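Local coordinates for CheC domain protein (Shewanella loihica PV-4, PDB 3IIC), which probably acts in bacterial chemotaxis as a phosphatase of the CheX family, whose members remove the phosphoryl group from phosphorylated CheY response regulators, at residues I60-T65 against G145-E150; T20-E25 against L68-K73; P9-L14 against I149-E154. All blocks are in the same frame, centred on the assembly; numbering follows the deposited sequence.

Interaction 1: I60-T65 against G145-E150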
# COMPACT_ATOMS: atom_id res chain seq x y z
N ILE A 60 -8.80 -0.47 -0.28
CA ILE A 60 -10.08 -1.12 0.03
C ILE A 60 -9.74 -2.07 1.21
O ILE A 60 -8.95 -2.98 1.05
CB ILE A 60 -10.68 -1.97 -1.14
CG1 ILE A 60 -10.83 -1.15 -2.45
CG2 ILE A 60 -12.00 -2.54 -0.68
CD1 ILE A 60 -11.25 -1.99 -3.69
N THR A 61 -10.36 -1.81 2.37
CA THR A 61 -10.12 -2.54 3.61
C THR A 61 -11.38 -3.29 4.01
O THR A 61 -12.48 -2.73 3.95
CB THR A 61 -9.77 -1.53 4.72
OG1 THR A 61 -8.54 -0.88 4.36
CG2 THR A 61 -9.60 -2.21 6.07
N PHE A 62 -11.21 -4.55 4.44
CA PHE A 62 -12.30 -5.41 4.93
C PHE A 62 -12.10 -5.86 6.36
O PHE A 62 -10.97 -6.14 6.76
CB PHE A 62 -12.38 -6.70 4.11
CG PHE A 62 -12.73 -6.48 2.68
CD1 PHE A 62 -11.72 -6.22 1.74
CD2 PHE A 62 -14.05 -6.50 2.26
CE1 PHE A 62 -12.04 -6.02 0.39
CE2 PHE A 62 -14.38 -6.29 0.91
CZ PHE A 62 -13.39 -6.05 -0.02
N GLU A 63 -13.20 -5.94 7.11
CA GLU A 63 -13.22 -6.62 8.43
C GLU A 63 -13.15 -8.11 8.09
O GLU A 63 -13.62 -8.52 7.03
CB GLU A 63 -14.49 -6.28 9.24
CG GLU A 63 -14.52 -4.81 9.69
CD GLU A 63 -15.75 -4.42 10.49
OE1 GLU A 63 -16.85 -5.01 10.32
OE2 GLU A 63 -15.63 -3.48 11.28
N GLU A 64 -12.50 -8.91 8.95
CA GLU A 64 -12.34 -10.33 8.68
C GLU A 64 -13.66 -11.06 8.37
O GLU A 64 -13.73 -11.79 7.40
CB GLU A 64 -11.60 -11.04 9.85
CG GLU A 64 -11.47 -12.56 9.63
CD GLU A 64 -10.58 -13.27 10.63
OE1 GLU A 64 -11.02 -14.29 11.16
OE2 GLU A 64 -9.44 -12.84 10.86
N THR A 65 -14.70 -10.86 9.18
CA THR A 65 -15.99 -11.56 8.99
C THR A 65 -16.61 -11.30 7.61
O THR A 65 -17.19 -12.20 7.03
CB THR A 65 -17.03 -11.22 10.09
OG1 THR A 65 -17.18 -9.80 10.16
CG2 THR A 65 -16.62 -11.76 11.47
N GLY A 145 -20.32 -7.46 8.30
CA GLY A 145 -19.26 -6.50 8.63
C GLY A 145 -19.13 -5.39 7.60
O GLY A 145 -19.89 -5.33 6.63
N THR A 146 -18.09 -4.58 7.78
CA THR A 146 -17.87 -3.32 7.04
C THR A 146 -16.64 -3.34 6.15
O THR A 146 -15.61 -3.91 6.51
CB THR A 146 -17.74 -2.17 8.09
OG1 THR A 146 -18.89 -2.14 8.93
CG2 THR A 146 -17.56 -0.79 7.43
N ALA A 147 -16.77 -2.75 4.95
CA ALA A 147 -15.63 -2.53 4.05
C ALA A 147 -15.46 -1.02 4.00
O ALA A 147 -16.41 -0.27 4.19
CB ALA A 147 -15.85 -3.10 2.65
N TYR A 148 -14.22 -0.58 3.81
CA TYR A 148 -13.88 0.86 3.65
C TYR A 148 -13.10 1.04 2.37
O TYR A 148 -12.17 0.26 2.13
CB TYR A 148 -12.99 1.36 4.78
CG TYR A 148 -13.66 1.32 6.11
CD1 TYR A 148 -14.49 2.37 6.53
CD2 TYR A 148 -13.45 0.23 6.97
CE1 TYR A 148 -15.10 2.33 7.79
CE2 TYR A 148 -14.04 0.20 8.22
CZ TYR A 148 -14.86 1.24 8.62
OH TYR A 148 -15.44 1.16 9.83
N ILE A 149 -13.46 2.05 1.56
CA ILE A 149 -12.68 2.40 0.38
C ILE A 149 -12.19 3.81 0.58
O ILE A 149 -12.98 4.70 0.90
CB ILE A 149 -13.46 2.24 -0.95
CG1 ILE A 149 -12.54 2.40 -2.16
CG2 ILE A 149 -14.66 3.25 -1.07
CD1 ILE A 149 -13.21 1.90 -3.43
N GLU A 150 -10.87 4.02 0.42
CA GLU A 150 -10.27 5.35 0.45
C GLU A 150 -9.66 5.68 -0.92
O GLU A 150 -8.90 4.88 -1.47
CB GLU A 150 -9.24 5.51 1.57
CG GLU A 150 -8.49 6.86 1.57
CD GLU A 150 -7.70 7.16 2.84
OE1 GLU A 150 -7.56 6.29 3.75
OE2 GLU A 150 -7.18 8.30 2.92
O HOH W 1 -9.09 1.38 2.91
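Glu-63 meets Thr-146 and Thr-61 meets Tyr-148 where strand 54-62 pairs with strand 147-154, two antiparallel neighbours in the middle of the helix-backed sheet of the CheC-like fold; Glu-63 and Tyr-148 lose the most surface. The short strand segments run 4.6 Å apart at 164°. At the centre of the pairing is the hydrogen-bonded pair Thr-61/Tyr-148: the amide N of Thr-61 gives to Tyr-148 O at 2.8 Å, and Tyr-148 N returns a bond of 2.8 Å to Thr-61 O. Each of these carbonyls also receives a CA-H contact from a neighbouring non-hydrogen-bonded pair, Tyr-148 O from Ile-60 and Thr-61 O from Ala-147.

Thr-61 and Tyr-148 set their side chains on the same face of the sheet. The tyrosine ring has the methyl of Thr-146 over one face, and the hydroxyl of Thr-61 bonds to Ser-44 and to a water that also reaches Tyr-148 O weakly. The other face is apolar. Ile-60 and Ile-149 lie side by side and point the same way, CG1 to CG1 at 4.0 Å, while the ring of Phe-62 meets the methyl of Ala-147 obliquely; Leu-93 and Val-97 of helix 84-107 pack against Ile-60.

Glu-63, at the N-cap position of helix 64-75, holds the backbone of Thr-146 twice. Its own N bonds to Thr-146 O at 3.2 Å, and Thr-146 N bonds to Glu-63 OE1 at 2.9 Å, coming from 58° out of the carboxylate plane. With CG beside the backbone N (chi1 -68°) and the chain extended beyond it, the carboxylate comes back across to residues 145-146. Gly-145 has a backbone conformation that would press a CB against the preceding carbonyl O, and the carboxylate would clash with it too: Glu-63 OE1 is just 3.3 Å from Gly-145 CA.

Interaction 2: T20-E25 against L68-K73. With EDO (1,2-ethanediol), chain C.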
# COMPACT_ATOMS: atom_id res chain seq x y z
N THR A 20 -20.69 -9.00 -8.89
CA THR A 20 -20.20 -9.95 -9.91
C THR A 20 -19.54 -11.18 -9.26
O THR A 20 -19.76 -12.34 -9.66
CB THR A 20 -19.13 -9.26 -10.84
OG1 THR A 20 -19.73 -8.13 -11.48
CG2 THR A 20 -18.60 -10.19 -11.92
N MSE A 21 -18.70 -10.89 -8.27
CA MSE A 21 -17.96 -11.92 -7.54
C MSE A 21 -18.78 -12.83 -6.64
O MSE A 21 -18.67 -14.03 -6.75
CB MSE A 21 -16.88 -11.27 -6.69
CG MSE A 21 -15.66 -10.84 -7.43
SE MSE A 21 -14.35 -10.13 -6.18
CE MSE A 21 -12.98 -9.83 -7.48
N ALA A 22 -19.58 -12.25 -5.76
CA ALA A 22 -20.29 -12.98 -4.70
C ALA A 22 -21.73 -12.59 -4.45
O ALA A 22 -22.30 -13.01 -3.42
CB ALA A 22 -19.50 -12.80 -3.41
N ASN A 23 -22.34 -11.82 -5.37
CA ASN A 23 -23.70 -11.32 -5.22
C ASN A 23 -23.91 -10.59 -3.88
O ASN A 23 -24.95 -10.69 -3.25
CB ASN A 23 -24.69 -12.49 -5.41
CG ASN A 23 -26.09 -12.04 -5.73
OD1 ASN A 23 -26.33 -10.89 -6.10
ND2 ASN A 23 -27.03 -12.96 -5.57
N MSE A 24 -22.90 -9.84 -3.48
CA MSE A 24 -22.83 -9.16 -2.17
C MSE A 24 -23.16 -7.69 -2.42
O MSE A 24 -22.49 -7.02 -3.21
CB MSE A 24 -21.40 -9.36 -1.63
CG MSE A 24 -21.00 -8.70 -0.30
SE MSE A 24 -21.77 -9.55 1.26
CE MSE A 24 -20.71 -11.18 1.24
N GLU A 25 -24.23 -7.21 -1.78
CA GLU A 25 -24.63 -5.80 -1.81
C GLU A 25 -24.30 -5.20 -0.44
O GLU A 25 -24.75 -5.70 0.57
CB GLU A 25 -26.12 -5.66 -2.15
CG GLU A 25 -26.38 -6.03 -3.63
CD GLU A 25 -27.84 -6.06 -4.03
OE1 GLU A 25 -28.72 -5.46 -3.34
OE2 GLU A 25 -28.09 -6.70 -5.08
N LEU A 68 -14.32 -13.12 4.76
CA LEU A 68 -14.53 -14.57 4.86
C LEU A 68 -15.95 -14.99 4.39
O LEU A 68 -16.10 -16.06 3.83
CB LEU A 68 -14.16 -15.12 6.27
CG LEU A 68 -12.70 -14.89 6.73
CD1 LEU A 68 -12.36 -15.59 8.09
CD2 LEU A 68 -11.71 -15.34 5.66
N GLU A 69 -16.96 -14.14 4.58
CA GLU A 69 -18.31 -14.42 4.04
C GLU A 69 -18.33 -14.30 2.51
O GLU A 69 -18.98 -15.11 1.82
CB GLU A 69 -19.38 -13.51 4.65
CG GLU A 69 -20.81 -13.83 4.13
CD GLU A 69 -21.30 -15.25 4.46
OE1 GLU A 69 -20.76 -15.89 5.38
OE2 GLU A 69 -22.24 -15.71 3.78
N ILE A 70 -17.64 -13.27 1.98
CA ILE A 70 -17.48 -13.11 0.54
C ILE A 70 -16.91 -14.44 -0.02
O ILE A 70 -17.48 -15.00 -0.95
CB ILE A 70 -16.60 -11.87 0.13
CG1 ILE A 70 -17.36 -10.56 0.39
CG2 ILE A 70 -16.27 -11.94 -1.37
CD1 ILE A 70 -16.53 -9.24 0.24
N MSE A 71 -15.82 -14.93 0.58
CA MSE A 71 -15.21 -16.24 0.23
C MSE A 71 -16.23 -17.40 0.32
O MSE A 71 -16.30 -18.24 -0.58
CB MSE A 71 -14.04 -16.57 1.17
CG MSE A 71 -12.82 -15.64 1.12
SE MSE A 71 -11.69 -16.00 -0.34
CE MSE A 71 -11.33 -17.93 0.01
N ASN A 72 -17.02 -17.40 1.39
CA ASN A 72 -18.05 -18.42 1.63
C ASN A 72 -19.15 -18.44 0.55
O ASN A 72 -19.58 -19.51 0.15
CB ASN A 72 -18.66 -18.20 3.04
CG ASN A 72 -19.62 -19.30 3.45
OD1 ASN A 72 -19.38 -20.48 3.22
ND2 ASN A 72 -20.70 -18.90 4.10
N LYS A 73 -19.59 -17.26 0.10
CA LYS A 73 -20.60 -17.12 -0.96
C LYS A 73 -20.12 -17.61 -2.34
O LYS A 73 -20.91 -18.11 -3.12
CB LYS A 73 -21.14 -15.68 -1.04
CG LYS A 73 -22.02 -15.31 0.16
CD LYS A 73 -22.89 -14.09 -0.08
CE LYS A 73 -23.63 -13.67 1.22
NZ LYS A 73 -24.36 -14.77 1.95
C1 EDO C . -16.34 -14.66 -10.82
O1 EDO C . -16.01 -13.52 -10.01
C2 EDO C . -17.83 -14.76 -11.12
O2 EDO C . -18.63 -14.70 -9.94
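The carboxylate of Glu-69, whose CG lies 3.9 Å from the Met-24 methyl CE, is held at both oxygens by its own helix. OE2 uses its anti lone pair, away from the other oxygen, to take Lys-73 NZ in a salt bridge of 3.0 Å. OE1 is met from above the carboxylate plane by Asn-72 ND2 at 3.3 Å, and that bond stays close to the plane of the asparagine amide. These two bonds restrict rotation of the carboxylate and keep the lysine bent back along helix 64-75.

Beside these polar groups the contact is apolar. Met-24, a selenomethionine, has CG anti to its backbone N (chi1 177°) and then bends twice (chi2 74°, chi3 71°), a hooked shape that brings CE to 3.5 Å from Ile-70 CG1, the two side chains crossing at about a right angle. The same methyl lies 3.8 Å from Lys-73 CE, so it is hemmed in by the aliphatic parts of three residues. Ala-22 fills the other side of Ile-70, its CB 3.9 Å from Ile-70 CG2, and its carbonyl O rests 3.6 Å from Lys-73 CD. Leu-18, one turn earlier in the same helix, also packs on Ile-70.

Away from the interface, a 1,2-ethanediol, probably from the crystallisation liquor, donates from O2 to Thr-20 O at 2.6 Å.

Asn-23 takes a positive phi as the chain leaves helix 4-22, and Met-24 follows along the flank of helix 64-75. The contact thus joins the C-terminal end of helix 4-22 to helix 64-75, part of the helical layer that covers the antiparallel sheet in the CheC-like fold.

Interaction 3: P9-L14 against I149-E154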
# COMPACT_ATOMS: atom_id res chain seq x y z
N PRO A 9 -17.05 6.79 -10.08
CA PRO A 9 -16.60 5.58 -10.80
C PRO A 9 -15.90 4.53 -9.91
O PRO A 9 -16.13 3.35 -10.10
CB PRO A 9 -15.64 6.14 -11.85
CG PRO A 9 -16.27 7.47 -12.19
CD PRO A 9 -16.82 8.00 -10.89
N PHE A 10 -15.11 4.97 -8.93
CA PHE A 10 -14.47 4.06 -7.97
C PHE A 10 -15.50 3.40 -7.06
O PHE A 10 -15.43 2.21 -6.81
CB PHE A 10 -13.41 4.78 -7.12
CG PHE A 10 -12.21 5.24 -7.90
CD1 PHE A 10 -11.19 4.35 -8.25
CD2 PHE A 10 -12.10 6.57 -8.31
CE1 PHE A 10 -10.09 4.77 -8.99
CE2 PHE A 10 -11.00 7.01 -9.03
CZ PHE A 10 -9.99 6.12 -9.38
N LEU A 11 -16.48 4.17 -6.59
CA LEU A 11 -17.55 3.66 -5.70
C LEU A 11 -18.47 2.65 -6.42
O LEU A 11 -18.75 1.56 -5.89
CB LEU A 11 -18.37 4.82 -5.10
CG LEU A 11 -17.60 5.89 -4.29
CD1 LEU A 11 -18.59 6.84 -3.60
CD2 LEU A 11 -16.59 5.30 -3.25
N ASP A 12 -18.89 3.01 -7.63
CA ASP A 12 -19.71 2.14 -8.48
C ASP A 12 -19.00 0.80 -8.82
O ASP A 12 -19.66 -0.22 -8.87
CB ASP A 12 -20.04 2.83 -9.80
CG ASP A 12 -20.97 4.06 -9.66
OD1 ASP A 12 -21.68 4.26 -8.65
OD2 ASP A 12 -20.97 4.84 -10.64
N SER A 13 -17.70 0.83 -9.10
CA SER A 13 -16.92 -0.36 -9.46
C SER A 13 -16.83 -1.32 -8.30
O SER A 13 -16.88 -2.52 -8.52
CB SER A 13 -15.48 -0.05 -9.91
OG SER A 13 -15.48 0.81 -11.00
N LEU A 14 -16.63 -0.77 -7.09
CA LEU A 14 -16.64 -1.52 -5.87
C LEU A 14 -17.95 -2.32 -5.73
O LEU A 14 -17.89 -3.53 -5.55
CB LEU A 14 -16.41 -0.64 -4.64
CG LEU A 14 -16.35 -1.38 -3.29
CD1 LEU A 14 -15.24 -2.42 -3.30
CD2 LEU A 14 -16.18 -0.40 -2.10
N ILE A 149 -13.46 2.05 1.56
CA ILE A 149 -12.68 2.40 0.38
C ILE A 149 -12.19 3.81 0.58
O ILE A 149 -12.98 4.70 0.90
CB ILE A 149 -13.46 2.24 -0.95
CG1 ILE A 149 -12.54 2.40 -2.16
CG2 ILE A 149 -14.66 3.25 -1.07
CD1 ILE A 149 -13.21 1.90 -3.43
N GLU A 150 -10.87 4.02 0.42
CA GLU A 150 -10.27 5.35 0.45
C GLU A 150 -9.66 5.68 -0.92
O GLU A 150 -8.90 4.88 -1.47
CB GLU A 150 -9.24 5.51 1.57
CG GLU A 150 -8.49 6.86 1.57
CD GLU A 150 -7.70 7.16 2.84
OE1 GLU A 150 -7.56 6.29 3.75
OE2 GLU A 150 -7.18 8.30 2.92
N ILE A 151 -10.04 6.83 -1.47
CA ILE A 151 -9.49 7.36 -2.73
C ILE A 151 -8.81 8.69 -2.42
O ILE A 151 -9.39 9.57 -1.78
CB ILE A 151 -10.56 7.59 -3.87
CG1 ILE A 151 -11.40 6.31 -4.13
CG2 ILE A 151 -9.86 8.10 -5.18
CD1 ILE A 151 -12.76 6.28 -3.44
N CYS A 152 -7.58 8.84 -2.90
CA CYS A 152 -6.79 10.06 -2.69
C CYS A 152 -6.12 10.45 -4.01
O CYS A 152 -5.57 9.59 -4.71
CB CYS A 152 -5.78 9.75 -1.59
SG CYS A 152 -4.79 11.10 -1.16
N PHE A 153 -6.19 11.72 -4.36
CA PHE A 153 -5.63 12.19 -5.65
C PHE A 153 -5.20 13.65 -5.57
O PHE A 153 -5.84 14.43 -4.90
CB PHE A 153 -6.69 12.00 -6.75
CG PHE A 153 -6.16 11.29 -7.98
CD1 PHE A 153 -5.56 12.02 -9.03
CD2 PHE A 153 -6.24 9.90 -8.07
CE1 PHE A 153 -5.04 11.35 -10.15
CE2 PHE A 153 -5.71 9.21 -9.20
CZ PHE A 153 -5.12 9.95 -10.25
N GLU A 154 -4.09 13.99 -6.24
CA GLU A 154 -3.56 15.37 -6.31
C GLU A 154 -3.10 15.65 -7.74
O GLU A 154 -2.43 14.81 -8.35
CB GLU A 154 -2.40 15.57 -5.34
CG GLU A 154 -1.24 14.58 -5.46
CD GLU A 154 0.05 15.05 -4.77
OE1 GLU A 154 1.10 15.10 -5.46
OE2 GLU A 154 0.01 15.37 -3.55
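Ile-151 fits between Phe-10 and Leu-11 where helix 4-22 lies on strand 147-154, a helix-on-sheet packing of the CheC-like fold. The local axes are 10.0 Å apart and run nearly opposite ways, at 153°. Two isoleucines two residues apart on the strand rise into the hollows between helix side chains.

Ile-151 is the first bump. Its CG1, beside the backbone N (chi1 -53°), touches Phe-10 CB at 3.9 Å, its CG2 sits over one face of the Phe-10 ring, offset toward the rim, and its CD1 reaches Leu-11 CD2 at 4.0 Å. Ala-101 and Leu-105 of helix 84-107 also touch Phe-10. An alanine in place of Ile-151 would probably leave a gap beside CB and one face of the Phe-10 ring and deprive Leu-11 CD2 of its contact with CD1.

Ile-149 is the second bump, filling the hollow between Leu-11 and Leu-14. Its CG2 meets Leu-11 CD2 at 3.6 Å, the tightest contact between the segments. Leu-14 comes at it tip to tip, with Leu-14 CD2 4.0 Å from Ile-149 CD1.

Within the helix, the turn from Pro-9 is held twice: Ser-13 N and Ser-13 OG approach Pro-9 O from opposite faces of the carbonyl, the hydroxyl at 2.8 Å.

Overall arrangement
The three contacts join sheet and helices into one body. Interactions 1 and 3 share Ile-149 and Glu-150 of strand 147-154; their centres are about 14 Å apart, and Ile-60 CD1 of one packs on Leu-14 CD1 of the other at 4.0 Å. Interactions 1 and 2, with centres about 13 Å apart, meet where Phe-62 CE2 touches Ile-70 CD1 at 3.7 Å. Interactions 2 and 3 both use helix 4-22 but stay apart, their nearest atoms about 6 Å from each other. Each contact also has side chains against helix 84-107, probably the counterpart of the helix that bears the catalytic residues in CheX relatives.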